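Local coordinates for S-adenosyl-L-methionine-dependent 2-deoxy-scyllo-inosamine dehydrogenase (Bacillus circulans, PDB 4M7S), which catalyses the S-adenosyl-L-methionine-dependent radical oxidation of 2-deoxy-scyllo-inosamine to amino-dideoxy-scyllo-inosose in butirosin biosynthesis, using two [4Fe-4S] clusters, at residues A[5-17]-A[33-45]. Residues are numbered along the deposited sequence; the frame is centred on the assembly and turned at random.
With SF4 (iron/sulfur cluster), chain C; IMD (imidazole), chain F.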
ATOM      1  N   PHE A   5      -2.176  -8.703  -8.320  1.00 33.90           N
ATOM      2  CA  PHE A   5      -1.929  -7.301  -8.000  1.00 31.92           C
ATOM      3  C   PHE A   5      -0.554  -6.881  -8.520  1.00 32.29           C
ATOM      4  O   PHE A   5       0.365  -7.695  -8.589  1.00 32.76           O
ATOM      5  CB  PHE A   5      -2.031  -7.058  -6.490  1.00 30.90           C
ATOM      6  CG  PHE A   5      -1.352  -8.114  -5.658  1.00 32.18           C
ATOM      7  CD1 PHE A   5       0.004  -8.026  -5.367  1.00 30.73           C
ATOM      8  CD2 PHE A   5      -2.075  -9.189  -5.162  1.00 30.84           C
ATOM      9  CE1 PHE A   5       0.628  -9.006  -4.611  1.00 29.38           C
ATOM     10  CE2 PHE A   5      -1.463 -10.167  -4.400  1.00 31.68           C
ATOM     11  CZ  PHE A   5      -0.106 -10.077  -4.126  1.00 30.58           C
ATOM     12  N   SER A   6      -0.422  -5.616  -8.899  1.00 31.04           N
ATOM     13  CA  SER A   6       0.840  -5.121  -9.423  1.00 31.55           C
ATOM     14  C   SER A   6       1.569  -4.318  -8.348  1.00 30.97           C
ATOM     15  O   SER A   6       2.769  -4.072  -8.453  1.00 32.36           O
ATOM     16  CB  SER A   6       0.606  -4.269 -10.673  1.00 34.80           C
ATOM     17  OG  SER A   6      -0.069  -3.073 -10.337  1.00 37.61           O
HETATM   18  N   MSE A   7       0.832  -3.921  -7.312  1.00 25.23           N
HETATM   19  CA  MSE A   7       1.391  -3.186  -6.177  1.00 24.07           C
HETATM   20  C   MSE A   7       0.834  -3.781  -4.893  1.00 25.57           C
HETATM   21  O   MSE A   7      -0.364  -4.089  -4.803  1.00 24.29           O
HETATM   22  CB  MSE A   7       1.059  -1.688  -6.263  1.00 24.36           C
HETATM   23  CG  MSE A   7       1.188  -0.923  -4.921  1.00 56.22           C
HETATM   24 SE   MSE A   7       3.030  -0.619  -4.253  1.00 69.69          SE
HETATM   25  CE  MSE A   7       3.470   0.952  -5.338  1.00 51.64           C
ATOM     26  N   ILE A   8       1.704  -3.987  -3.911  1.00 22.59           N
ATOM     27  CA  ILE A   8       1.240  -4.381  -2.591  1.00 24.74           C
ATOM     28  C   ILE A   8       1.782  -3.403  -1.557  1.00 23.64           C
ATOM     29  O   ILE A   8       2.980  -3.099  -1.552  1.00 24.53           O
ATOM     30  CB  ILE A   8       1.615  -5.838  -2.237  1.00 25.76           C
ATOM     31  CG1 ILE A   8       1.160  -6.170  -0.814  1.00 28.24           C
ATOM     32  CG2 ILE A   8       3.122  -6.084  -2.384  1.00 25.57           C
ATOM     33  CD1 ILE A   8       1.095  -7.652  -0.545  1.00 29.92           C
ATOM     34  N   GLU A   9       0.892  -2.900  -0.698  1.00 22.24           N
ATOM     35  CA  GLU A   9       1.261  -1.938   0.334  1.00 26.06           C
ATOM     36  C   GLU A   9       1.241  -2.641   1.670  1.00 26.80           C
ATOM     37  O   GLU A   9       0.211  -3.195   2.057  1.00 27.16           O
ATOM     38  CB  GLU A   9       0.255  -0.785   0.391  1.00 28.12           C
ATOM     39  CG  GLU A   9       0.622   0.436  -0.408  1.00 34.55           C
ATOM     40  CD  GLU A   9      -0.391   1.551  -0.239  1.00 37.20           C
ATOM     41  OE1 GLU A   9      -0.845   1.762   0.902  1.00 38.25           O
ATOM     42  OE2 GLU A   9      -0.742   2.198  -1.245  1.00 40.96           O
ATOM     43  N   VAL A  10       2.370  -2.615   2.377  1.00 22.19           N
ATOM     44  CA  VAL A  10       2.500  -3.339   3.636  1.00 23.13           C
ATOM     45  C   VAL A  10       2.656  -2.374   4.816  1.00 27.84           C
ATOM     46  O   VAL A  10       3.623  -1.606   4.879  1.00 30.36           O
ATOM     47  CB  VAL A  10       3.685  -4.299   3.587  1.00 25.53           C
ATOM     48  CG1 VAL A  10       3.702  -5.200   4.814  1.00 26.62           C
ATOM     49  CG2 VAL A  10       3.611  -5.160   2.321  1.00 25.17           C
ATOM     50  N   GLU A  11       1.710  -2.416   5.748  1.00 22.30           N
ATOM     51  CA  GLU A  11       1.796  -1.593   6.951  1.00 24.85           C
ATOM     52  C   GLU A  11       2.796  -2.195   7.944  1.00 25.59           C
ATOM     53  O   GLU A  11       2.401  -2.800   8.948  1.00 25.10           O
ATOM     54  CB  GLU A  11       0.414  -1.467   7.601  1.00 26.59           C
ATOM     55  CG  GLU A  11       0.283  -0.331   8.606  1.00 28.31           C
ATOM     56  CD  GLU A  11      -1.107  -0.250   9.219  1.00 34.94           C
ATOM     57  OE1 GLU A  11      -1.789  -1.305   9.319  1.00 31.99           O
ATOM     58  OE2 GLU A  11      -1.515   0.873   9.591  1.00 40.64           O
ATOM     59  N   VAL A  12       4.091  -2.033   7.675  1.00 21.71           N
ATOM     60  CA  VAL A  12       5.115  -2.583   8.581  1.00 22.47           C
ATOM     61  C   VAL A  12       5.116  -1.870   9.942  1.00 23.49           C
ATOM     62  O   VAL A  12       5.644  -2.382  10.926  1.00 27.41           O
ATOM     63  CB  VAL A  12       6.522  -2.592   7.942  1.00 22.66           C
ATOM     64  CG1 VAL A  12       6.488  -3.359   6.621  1.00 21.93           C
ATOM     65  CG2 VAL A  12       7.032  -1.162   7.720  1.00 22.92           C
ATOM     66  N   ASN A  13       4.523  -0.682   9.996  1.00 27.15           N
ATOM     67  CA  ASN A  13       4.230  -0.062  11.281  1.00 29.43           C
ATOM     68  C   ASN A  13       3.087   0.924  11.127  1.00 28.08           C
ATOM     69  O   ASN A  13       2.924   1.529  10.070  1.00 30.99           O
ATOM     70  CB  ASN A  13       5.464   0.617  11.869  1.00 33.54           C
ATOM     71  CG  ASN A  13       5.805   1.901  11.168  1.00 35.94           C
ATOM     72  OD1 ASN A  13       6.211   1.887  10.005  1.00 37.44           O
ATOM     73  ND2 ASN A  13       5.648   3.029  11.869  1.00 37.52           N
ATOM     74  N   SER A  14       2.301   1.096  12.183  1.00 28.71           N
ATOM     75  CA  SER A  14       1.043   1.838  12.061  1.00 33.20           C
ATOM     76  C   SER A  14       1.131   3.286  12.546  1.00 32.78           C
ATOM     77  O   SER A  14       0.246   4.089  12.266  1.00 35.14           O
ATOM     78  CB  SER A  14      -0.048   1.118  12.841  1.00 34.06           C
ATOM     79  OG  SER A  14       0.298   1.060  14.212  1.00 33.68           O
ATOM     80  N   GLN A  15       2.185   3.620  13.284  1.00 30.77           N
ATOM     81  CA  GLN A  15       2.306   4.975  13.819  1.00 32.95           C
ATOM     82  C   GLN A  15       2.979   5.887  12.805  1.00 35.44           C
ATOM     83  O   GLN A  15       3.847   5.461  12.047  1.00 27.11           O
ATOM     84  CB  GLN A  15       3.079   5.015  15.156  1.00 30.29           C
ATOM     85  CG  GLN A  15       3.109   6.422  15.806  1.00 70.54           C
ATOM     86  CD  GLN A  15       3.797   6.483  17.173  1.00 72.94           C
ATOM     87  OE1 GLN A  15       4.851   5.877  17.388  1.00 74.70           O
ATOM     88  NE2 GLN A  15       3.203   7.233  18.099  1.00 72.22           N
ATOM     89  N   CYS A  16       2.555   7.141  12.791  1.00 36.75           N
ATOM     90  CA  CYS A  16       3.290   8.186  12.100  1.00 36.00           C
ATOM     91  C   CYS A  16       3.649   9.290  13.085  1.00 34.71           C
ATOM     92  O   CYS A  16       2.911   9.531  14.042  1.00 31.43           O
ATOM     93  CB  CYS A  16       2.457   8.778  10.974  1.00 35.19           C
ATOM     94  SG  CYS A  16       3.340  10.125  10.201  1.00 31.86           S
ATOM     95  N   ASN A  17       4.770   9.968  12.850  1.00 32.57           N
ATOM     96  CA  ASN A  17       5.225  11.009  13.772  1.00 34.17           C
ATOM     97  C   ASN A  17       4.452  12.314  13.606  1.00 33.16           C
ATOM     98  O   ASN A  17       4.503  13.192  14.469  1.00 34.90           O
ATOM     99  CB  ASN A  17       6.726  11.265  13.622  1.00 33.12           C
ATOM    100  CG  ASN A  17       7.107  11.700  12.222  1.00 32.06           C
ATOM    101  OD1 ASN A  17       6.983  10.933  11.263  1.00 30.52           O
ATOM    102  ND2 ASN A  17       7.579  12.941  12.096  1.00 33.29           N
ATOM    103  N   THR A  33      -1.550  -2.877  16.548  1.00 69.03           N
ATOM    104  CA  THR A  33      -0.405  -2.533  17.387  1.00 69.85           C
ATOM    105  C   THR A  33       0.511  -1.544  16.672  1.00 67.28           C
ATOM    106  O   THR A  33       0.215  -1.113  15.555  1.00 68.79           O
ATOM    107  CB  THR A  33       0.403  -3.794  17.790  1.00 86.64           C
ATOM    108  OG1 THR A  33       1.050  -4.351  16.638  1.00 84.07           O
ATOM    109  CG2 THR A  33      -0.513  -4.841  18.412  1.00 87.50           C
ATOM    110  N   GLY A  34       1.619  -1.185  17.318  1.00 60.74           N
ATOM    111  CA  GLY A  34       2.600  -0.299  16.717  1.00 52.79           C
ATOM    112  C   GLY A  34       3.330  -0.917  15.529  1.00 45.27           C
ATOM    113  O   GLY A  34       3.345  -0.357  14.434  1.00 38.82           O
ATOM    114  N   GLU A  35       3.951  -2.074  15.729  1.00 43.46           N
ATOM    115  CA  GLU A  35       4.736  -2.645  14.644  1.00 42.42           C
ATOM    116  C   GLU A  35       4.342  -4.033  14.191  1.00 34.12           C
ATOM    117  O   GLU A  35       3.887  -4.857  14.980  1.00 31.64           O
ATOM    118  CB  GLU A  35       6.219  -2.612  14.969  1.00 48.83           C
ATOM    119  CG  GLU A  35       6.987  -1.785  13.974  1.00 51.22           C
ATOM    120  CD  GLU A  35       8.344  -1.420  14.477  1.00 57.04           C
ATOM    121  OE1 GLU A  35       9.256  -2.258  14.324  1.00 62.63           O
ATOM    122  OE2 GLU A  35       8.493  -0.308  15.032  1.00 55.28           O
HETATM  123  N   MSE A  36       4.537  -4.289  12.904  1.00 25.85           N
HETATM  124  CA  MSE A  36       4.233  -5.609  12.375  1.00 28.42           C
HETATM  125  C   MSE A  36       5.172  -6.661  12.967  1.00 29.15           C
HETATM  126  O   MSE A  36       6.384  -6.461  13.019  1.00 29.87           O
HETATM  127  CB  MSE A  36       4.309  -5.625  10.847  1.00 26.66           C
HETATM  128  CG  MSE A  36       4.015  -7.002  10.277  1.00 26.58           C
HETATM  129 SE   MSE A  36       3.976  -7.073   8.341  1.00 40.12          SE
HETATM  130  CE  MSE A  36       2.294  -6.117   8.033  1.00 23.07           C
ATOM    131  N   ASP A  37       4.595  -7.760  13.446  1.00 28.97           N
ATOM    132  CA  ASP A  37       5.367  -8.922  13.886  1.00 33.15           C
ATOM    133  C   ASP A  37       6.314  -9.362  12.760  1.00 31.33           C
ATOM    134  O   ASP A  37       5.873  -9.603  11.646  1.00 27.68           O
ATOM    135  CB  ASP A  37       4.405 -10.061  14.258  1.00 34.54           C
ATOM    136  CG  ASP A  37       5.106 -11.246  14.925  1.00 41.20           C
ATOM    137  OD1 ASP A  37       6.327 -11.423  14.741  1.00 43.46           O
ATOM    138  OD2 ASP A  37       4.422 -12.018  15.630  1.00 44.32           O
ATOM    139  N   PRO A  38       7.627  -9.436  13.040  1.00 30.58           N
ATOM    140  CA  PRO A  38       8.568  -9.888  12.001  1.00 30.20           C
ATOM    141  C   PRO A  38       8.225 -11.273  11.457  1.00 28.78           C
ATOM    142  O   PRO A  38       8.483 -11.556  10.291  1.00 28.60           O
ATOM    143  CB  PRO A  38       9.928  -9.909  12.722  1.00 32.04           C
ATOM    144  CG  PRO A  38       9.625  -9.691  14.187  1.00 36.69           C
ATOM    145  CD  PRO A  38       8.323  -8.954  14.246  1.00 33.65           C
ATOM    146  N   ALA A  39       7.636 -12.120  12.293  1.00 23.19           N
ATOM    147  CA  ALA A  39       7.144 -13.409  11.839  1.00 23.69           C
ATOM    148  C   ALA A  39       6.036 -13.237  10.801  1.00 29.66           C
ATOM    149  O   ALA A  39       5.932 -14.019   9.860  1.00 27.57           O
ATOM    150  CB  ALA A  39       6.636 -14.204  13.000  1.00 26.22           C
ATOM    151  N   LEU A  40       5.192 -12.226  10.981  1.00 26.73           N
ATOM    152  CA  LEU A  40       4.106 -11.993  10.024  1.00 20.29           C
ATOM    153  C   LEU A  40       4.671 -11.475   8.709  1.00 19.99           C
ATOM    154  O   LEU A  40       4.211 -11.858   7.627  1.00 20.93           O
ATOM    155  CB  LEU A  40       3.058 -11.020  10.577  1.00 24.19           C
ATOM    156  CG  LEU A  40       1.836 -10.785   9.671  1.00 26.23           C
ATOM    157  CD1 LEU A  40       1.057 -12.086   9.468  1.00 27.76           C
ATOM    158  CD2 LEU A  40       0.930  -9.692  10.237  1.00 25.96           C
ATOM    159  N   TYR A  41       5.667 -10.598   8.796  1.00 22.25           N
ATOM    160  CA  TYR A  41       6.308 -10.098   7.593  1.00 21.74           C
ATOM    161  C   TYR A  41       7.034 -11.229   6.871  1.00 23.60           C
ATOM    162  O   TYR A  41       7.065 -11.263   5.639  1.00 22.02           O
ATOM    163  CB  TYR A  41       7.282  -8.959   7.893  1.00 21.66           C
ATOM    164  CG  TYR A  41       7.803  -8.299   6.630  1.00 20.20           C
ATOM    165  CD1 TYR A  41       7.066  -7.305   5.997  1.00 22.12           C
ATOM    166  CD2 TYR A  41       9.010  -8.689   6.058  1.00 20.12           C
ATOM    167  CE1 TYR A  41       7.519  -6.707   4.840  1.00 22.83           C
ATOM    168  CE2 TYR A  41       9.484  -8.085   4.898  1.00 21.05           C
ATOM    169  CZ  TYR A  41       8.729  -7.091   4.305  1.00 25.05           C
ATOM    170  OH  TYR A  41       9.168  -6.490   3.155  1.00 30.02           O
ATOM    171  N   LYS A  42       7.618 -12.156   7.626  1.00 22.89           N
ATOM    172  CA  LYS A  42       8.253 -13.303   6.982  1.00 24.76           C
ATOM    173  C   LYS A  42       7.260 -14.182   6.213  1.00 25.61           C
ATOM    174  O   LYS A  42       7.557 -14.600   5.091  1.00 25.96           O
ATOM    175  CB  LYS A  42       9.078 -14.153   7.959  1.00 22.58           C
ATOM    176  CG  LYS A  42       9.737 -15.352   7.278  1.00 23.98           C
ATOM    177  CD  LYS A  42      10.936 -15.862   8.071  1.00 24.84           C
ATOM    178  CE  LYS A  42      11.516 -17.149   7.482  1.00 29.64           C
ATOM    179  NZ  LYS A  42      10.526 -18.244   7.444  1.00 29.95           N
ATOM    180  N   THR A  43       6.094 -14.479   6.786  1.00 25.70           N
ATOM    181  CA  THR A  43       5.160 -15.307   6.019  1.00 24.43           C
ATOM    182  C   THR A  43       4.645 -14.566   4.784  1.00 21.66           C
ATOM    183  O   THR A  43       4.380 -15.190   3.770  1.00 24.32           O
ATOM    184  CB  THR A  43       3.993 -15.983   6.831  1.00 35.36           C
ATOM    185  OG1 THR A  43       2.721 -15.584   6.308  1.00 43.28           O
ATOM    186  CG2 THR A  43       4.048 -15.678   8.289  1.00 26.60           C
ATOM    187  N   LEU A  44       4.527 -13.243   4.857  1.00 21.38           N
ATOM    188  CA  LEU A  44       4.164 -12.478   3.661  1.00 20.04           C
ATOM    189  C   LEU A  44       5.242 -12.601   2.580  1.00 22.56           C
ATOM    190  O   LEU A  44       4.932 -12.761   1.394  1.00 22.30           O
ATOM    191  CB  LEU A  44       3.940 -11.000   3.988  1.00 14.89           C
ATOM    192  CG  LEU A  44       3.585 -10.145   2.762  1.00 23.88           C
ATOM    193  CD1 LEU A  44       2.276 -10.620   2.094  1.00 21.00           C
ATOM    194  CD2 LEU A  44       3.485  -8.676   3.124  1.00 20.62           C
HETATM  195  N   MSE A  45       6.507 -12.505   2.988  1.00 21.76           N
HETATM  196  CA  MSE A  45       7.619 -12.688   2.054  1.00 24.36           C
HETATM  197  C   MSE A  45       7.559 -14.071   1.392  1.00 21.53           C
HETATM  198  O   MSE A  45       7.787 -14.204   0.190  1.00 24.14           O
HETATM  199  CB  MSE A  45       8.974 -12.496   2.765  1.00 23.11           C
HETATM  200  CG  MSE A  45       9.290 -11.041   3.163  1.00 24.76           C
HETATM  201 SE   MSE A  45       9.276  -9.818   1.627  1.00 43.03          SE
HETATM  202  CE  MSE A  45       7.514  -9.053   1.904  1.00 24.24           C
TER
HETATM  203 FE1  SF4 C 502       1.637  10.904   8.686  1.00 28.73          FE
HETATM  204 FE2  SF4 C 502       0.627  13.210   7.820  1.00 28.21          FE
HETATM  205 FE3  SF4 C 502      -0.840  11.003   7.640  1.00 31.04          FE
HETATM  206 FE4  SF4 C 502       1.330  11.262   6.034  1.00 32.45          FE
HETATM  207  S1  SF4 C 502      -0.577  12.537   5.961  1.00 29.64           S
HETATM  208  S2  SF4 C 502       0.748   9.387   7.211  1.00 32.88           S
HETATM  209  S3  SF4 C 502       2.758  12.446   7.405  1.00 28.53           S
HETATM  210  S4  SF4 C 502      -0.171  12.018   9.607  1.00 26.58           S
HETATM  211  N1  IMD F 505       5.750 -13.738  16.789  1.00 44.73           N
HETATM  212  C2  IMD F 505       6.967 -14.125  17.221  1.00 46.35           C
HETATM  213  N3  IMD F 505       6.803 -14.940  18.290  1.00 50.69           N
HETATM  214  C4  IMD F 505       5.478 -15.063  18.535  1.00 49.99           C
HETATM  215  C5  IMD F 505       4.810 -14.300  17.582  1.00 47.13           C
HETATM  216  O   HOH W   1       4.800   2.519  14.240  1.00 48.23           O
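Val10 fits its two methyls into a hollow walled by Met36, Tyr41 and Leu44. Val10 CG2 meets Leu44 CD2 tip to tip at 3.6 Å. Val10 CG1 lies at the edge of the Tyr41 ring and touches the methyl CE of Met36, also at 3.6 Å. The selenomethionine Met36 crosses Val10 at about a right angle. Its chain is extended as far as SE and turns about the CG-SE bond (chi3 -72°), which folds Met36 CE in toward Val10 and to 3.4 Å from Glu11 O. The selenium itself lies in the plane of the Tyr41 ring, at its edge. Val12 CG1 comes obliquely upon Tyr41 CE1, while Ile8 CD1 extends the packing to Leu44 CD1.

Past the strand the backbones pair in a single antiparallel beta bridge, Asn13 with Glu35. Met36 N donates to Val12 O (3.0 Å) from above the carbonyl plane, and Ser14 N donates to Gly34 O (2.9 Å). Ser14 OG donates a hydrogen bond to Thr33 O at 2.6 Å. A water links Asn13 ND2, Gln15 N and Gly34 O; Asn13 ND2 also bonds Glu64 O. Two residues beyond Ser14, in the loop after strand 7-10, Cys16 SG binds an iron of the AdoMet-binding cluster, which Cys20 and Cys23 probably also ligate.

This is the first beta-alpha unit of the partial TIM barrel of the radical SAM fold: strand 7-10 and helix 38-45 run nearly antiparallel, their axes 11.9 Å apart. Strand 7-10 lies between strands 56-58 and 175-178. On the helix side, Tyr41 stacks on Phe74 of the neighbouring helix 71-81.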